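Local structure of sulfotransferase (5X2B) at residues Ala57-Thr62 with Pro80-Ile85. The protein binds adenosine-3'-5'-diphosphate and a calcium ion and probably transfers sulfuryl groups to acceptor molecules, as cytosolic sulfotransferases do. Sequence-based numbering, arbitrary orientation.
Sequences AGITLT and PKRRAI
Ile59 and Ala84 meet on one face of a parallel strand pair, CG2 of Ile59 lying 3.7 Å from CB of Ala84, and Leu61 CD1 touches the same methyl from another direction, also at 3.7 Å. Arg82, extended from CG to NE, runs alongside Ile59 in this tightly packed part, its CD 3.4 Å from Ile59 CG1, and its NE is held by the carbonyl of Asp32. An alanine in place of Ile59 would probably open a gap beside the Arg82 methylenes, take one of its apolar neighbours from Ala84 CB, and let the arginine chain shift. Beneath them the backbones pair in parallel fashion: Thr60 N donates to Arg82 O, Ala84 N to Thr60 O (2.8 Å) and Thr62 N to Ala84 O (2.9 Å). The last carbonyl takes a second, longer bond of 3.3 Å from Thr62 OG1, which a chi1 of 78° places between the residue's own N and carbonyl carbon and which approaches tilted from the carbonyl plane.

The loose side lies toward Gly58. A water at the guanidinium edge joins Arg82 NH1 to Ala57 O, and another donates to Gly58 O. The exposed Lys81 chain, bent at chi2 and chi3, crosses Thr60 at about a right angle, its CB 3.6 Å from Thr60 OG1. The pairing joins the two strands of a beta-alpha-beta unit (strand 59-61, helix 72-77, strand 82-87), with 59-61 outermost in the central parallel sheet of the P-loop-type sulfotransferase fold.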
ATOM      1  N   ALA F  57      -1.033 -18.287 -12.171  1.00 46.31           N
ATOM      2  CA  ALA F  57       0.251 -17.939 -11.636  1.00 32.24           C
ATOM      3  C   ALA F  57       0.451 -18.848 -10.473  1.00 34.50           C
ATOM      4  O   ALA F  57       1.564 -19.020  -9.941  1.00 43.43           O
ATOM      5  CB  ALA F  57       0.249 -16.548 -11.211  1.00 34.24           C
ATOM      6  N   GLY F  58      -0.645 -19.477 -10.093  1.00 39.27           N
ATOM      7  CA  GLY F  58      -0.626 -20.383  -8.982  1.00 24.29           C
ATOM      8  C   GLY F  58      -0.442 -19.629  -7.688  1.00 40.40           C
ATOM      9  O   GLY F  58       0.132 -20.150  -6.737  1.00 44.75           O
ATOM     10  N   ILE F  59      -0.942 -18.405  -7.614  1.00 41.58           N
ATOM     11  CA  ILE F  59      -0.724 -17.610  -6.405  1.00 45.12           C
ATOM     12  C   ILE F  59      -1.980 -17.300  -5.585  1.00 53.72           C
ATOM     13  O   ILE F  59      -2.889 -16.637  -6.080  1.00 61.44           O
ATOM     14  CB  ILE F  59      -0.144 -16.306  -6.794  1.00 39.91           C
ATOM     15  CG1 ILE F  59       1.292 -16.513  -7.206  1.00 29.66           C
ATOM     16  CG2 ILE F  59      -0.237 -15.321  -5.656  1.00 49.47           C
ATOM     17  CD1 ILE F  59       1.759 -15.363  -7.992  1.00 31.41           C
ATOM     18  N   THR F  60      -2.037 -17.747  -4.334  1.00 34.80           N
ATOM     19  CA  THR F  60      -3.147 -17.329  -3.457  1.00 39.93           C
ATOM     20  C   THR F  60      -2.944 -15.889  -3.047  1.00 33.87           C
ATOM     21  O   THR F  60      -1.803 -15.483  -2.789  1.00 46.36           O
ATOM     22  CB  THR F  60      -3.243 -18.191  -2.166  1.00 52.80           C
ATOM     23  OG1 THR F  60      -3.435 -19.557  -2.515  1.00 47.52           O
ATOM     24  CG2 THR F  60      -4.420 -17.772  -1.316  1.00 34.27           C
ATOM     25  N   LEU F  61      -3.999 -15.091  -3.019  1.00 19.12           N
ATOM     26  CA  LEU F  61      -3.841 -13.764  -2.436  1.00 26.54           C
ATOM     27  C   LEU F  61      -4.424 -13.680  -1.063  1.00 32.74           C
ATOM     28  O   LEU F  61      -5.621 -13.747  -0.904  1.00 51.69           O
ATOM     29  CB  LEU F  61      -4.493 -12.678  -3.248  1.00 32.85           C
ATOM     30  CG  LEU F  61      -4.132 -11.368  -2.542  1.00 46.68           C
ATOM     31  CD1 LEU F  61      -3.039 -10.670  -3.295  1.00 29.83           C
ATOM     32  CD2 LEU F  61      -5.313 -10.478  -2.409  1.00 51.43           C
ATOM     33  N   THR F  62      -3.599 -13.448  -0.062  1.00 35.14           N
ATOM     34  CA  THR F  62      -4.094 -13.571   1.282  1.00 30.19           C
ATOM     35  C   THR F  62      -4.716 -12.276   1.866  1.00 40.12           C
ATOM     36  O   THR F  62      -5.188 -11.414   1.142  1.00 34.42           O
ATOM     37  CB  THR F  62      -2.994 -14.057   2.184  1.00 23.66           C
ATOM     38  OG1 THR F  62      -2.118 -12.978   2.500  1.00 39.41           O
ATOM     39  CG2 THR F  62      -2.226 -15.139   1.511  1.00 30.41           C
ATOM     40  N   PRO F  80      -1.186 -23.588   1.245  1.00 46.28           N
ATOM     41  CA  PRO F  80      -0.351 -24.528   0.516  1.00 34.05           C
ATOM     42  C   PRO F  80       0.351 -23.815  -0.604  1.00 43.53           C
ATOM     43  O   PRO F  80       1.585 -23.872  -0.713  1.00 50.90           O
ATOM     44  CB  PRO F  80      -1.372 -25.466  -0.074  1.00 38.55           C
ATOM     45  CG  PRO F  80      -2.606 -24.633  -0.238  1.00 34.46           C
ATOM     46  CD  PRO F  80      -2.615 -23.706   0.896  1.00 32.70           C
ATOM     47  N   LYS F  81      -0.437 -23.121  -1.422  1.00 36.96           N
ATOM     48  CA  LYS F  81       0.090 -22.553  -2.650  1.00 37.09           C
ATOM     49  C   LYS F  81       1.040 -21.427  -2.316  1.00 34.26           C
ATOM     50  O   LYS F  81       1.414 -21.186  -1.146  1.00 36.06           O
ATOM     51  CB  LYS F  81      -1.013 -21.991  -3.559  1.00 33.33           C
ATOM     52  CG  LYS F  81      -2.223 -22.890  -3.742  1.00 55.07           C
ATOM     53  CD  LYS F  81      -2.729 -22.901  -5.190  1.00 47.97           C
ATOM     54  CE  LYS F  81      -3.642 -21.731  -5.476  1.00 49.55           C
ATOM     55  NZ  LYS F  81      -3.907 -21.456  -6.914  1.00 50.67           N
ATOM     56  N   ARG F  82       1.406 -20.744  -3.390  1.00 31.97           N
ATOM     57  CA  ARG F  82       2.232 -19.570  -3.335  1.00 36.25           C
ATOM     58  C   ARG F  82       1.423 -18.427  -2.840  1.00 31.31           C
ATOM     59  O   ARG F  82       0.315 -18.154  -3.313  1.00 35.33           O
ATOM     60  CB  ARG F  82       2.722 -19.184  -4.711  1.00 32.52           C
ATOM     61  CG  ARG F  82       3.730 -18.054  -4.645  1.00 23.96           C
ATOM     62  CD  ARG F  82       4.257 -17.736  -5.969  1.00 34.32           C
ATOM     63  NE  ARG F  82       5.478 -16.987  -5.797  1.00 37.65           N
ATOM     64  CZ  ARG F  82       6.168 -16.481  -6.803  1.00 47.49           C
ATOM     65  NH1 ARG F  82       5.726 -16.638  -8.063  1.00 36.00           N
ATOM     66  NH2 ARG F  82       7.297 -15.812  -6.541  1.00 49.83           N
ATOM     67  N   ARG F  83       2.047 -17.719  -1.929  1.00 35.26           N
ATOM     68  CA  ARG F  83       1.386 -16.732  -1.143  1.00 29.96           C
ATOM     69  C   ARG F  83       1.751 -15.335  -1.564  1.00 31.76           C
ATOM     70  O   ARG F  83       2.939 -14.982  -1.541  1.00 42.15           O
ATOM     71  CB  ARG F  83       1.820 -16.953   0.293  1.00 35.80           C
ATOM     72  CG  ARG F  83       1.378 -18.258   0.835  1.00 32.67           C
ATOM     73  CD  ARG F  83       1.463 -18.248   2.334  1.00 26.02           C
ATOM     74  NE  ARG F  83       2.822 -17.933   2.739  1.00 31.28           N
ATOM     75  CZ  ARG F  83       3.334 -18.264   3.907  1.00 24.30           C
ATOM     76  NH1 ARG F  83       2.596 -18.930   4.765  1.00 17.98           N
ATOM     77  NH2 ARG F  83       4.584 -17.948   4.206  1.00 35.21           N
ATOM     78  N   ALA F  84       0.732 -14.541  -1.936  1.00 32.91           N
ATOM     79  CA  ALA F  84       0.840 -13.060  -2.030  1.00 21.54           C
ATOM     80  C   ALA F  84       0.274 -12.402  -0.774  1.00 29.14           C
ATOM     81  O   ALA F  84      -0.923 -12.496  -0.499  1.00 28.94           O
ATOM     82  CB  ALA F  84       0.102 -12.534  -3.229  1.00 28.46           C
ATOM     83  N   ILE F  85       1.146 -11.764  -0.005  1.00 22.68           N
ATOM     84  CA  ILE F  85       0.806 -11.283   1.317  1.00 28.38           C
ATOM     85  C   ILE F  85       0.772  -9.750   1.367  1.00 35.86           C
ATOM     86  O   ILE F  85       1.784  -9.063   1.158  1.00 29.48           O
ATOM     87  CB  ILE F  85       1.798 -11.809   2.293  1.00 24.11           C
ATOM     88  CG1 ILE F  85       1.857 -13.341   2.151  1.00 28.72           C
ATOM     89  CG2 ILE F  85       1.426 -11.331   3.667  1.00 28.23           C
ATOM     90  CD1 ILE F  85       3.101 -13.980   2.757  1.00 29.98           C
TER
HETATM   91  O   HOH W   1       3.956 -17.919  -9.621  1.00 24.15           O
HETATM   92  O   HOH W   2       1.682 -22.642  -6.194  1.00 42.16           O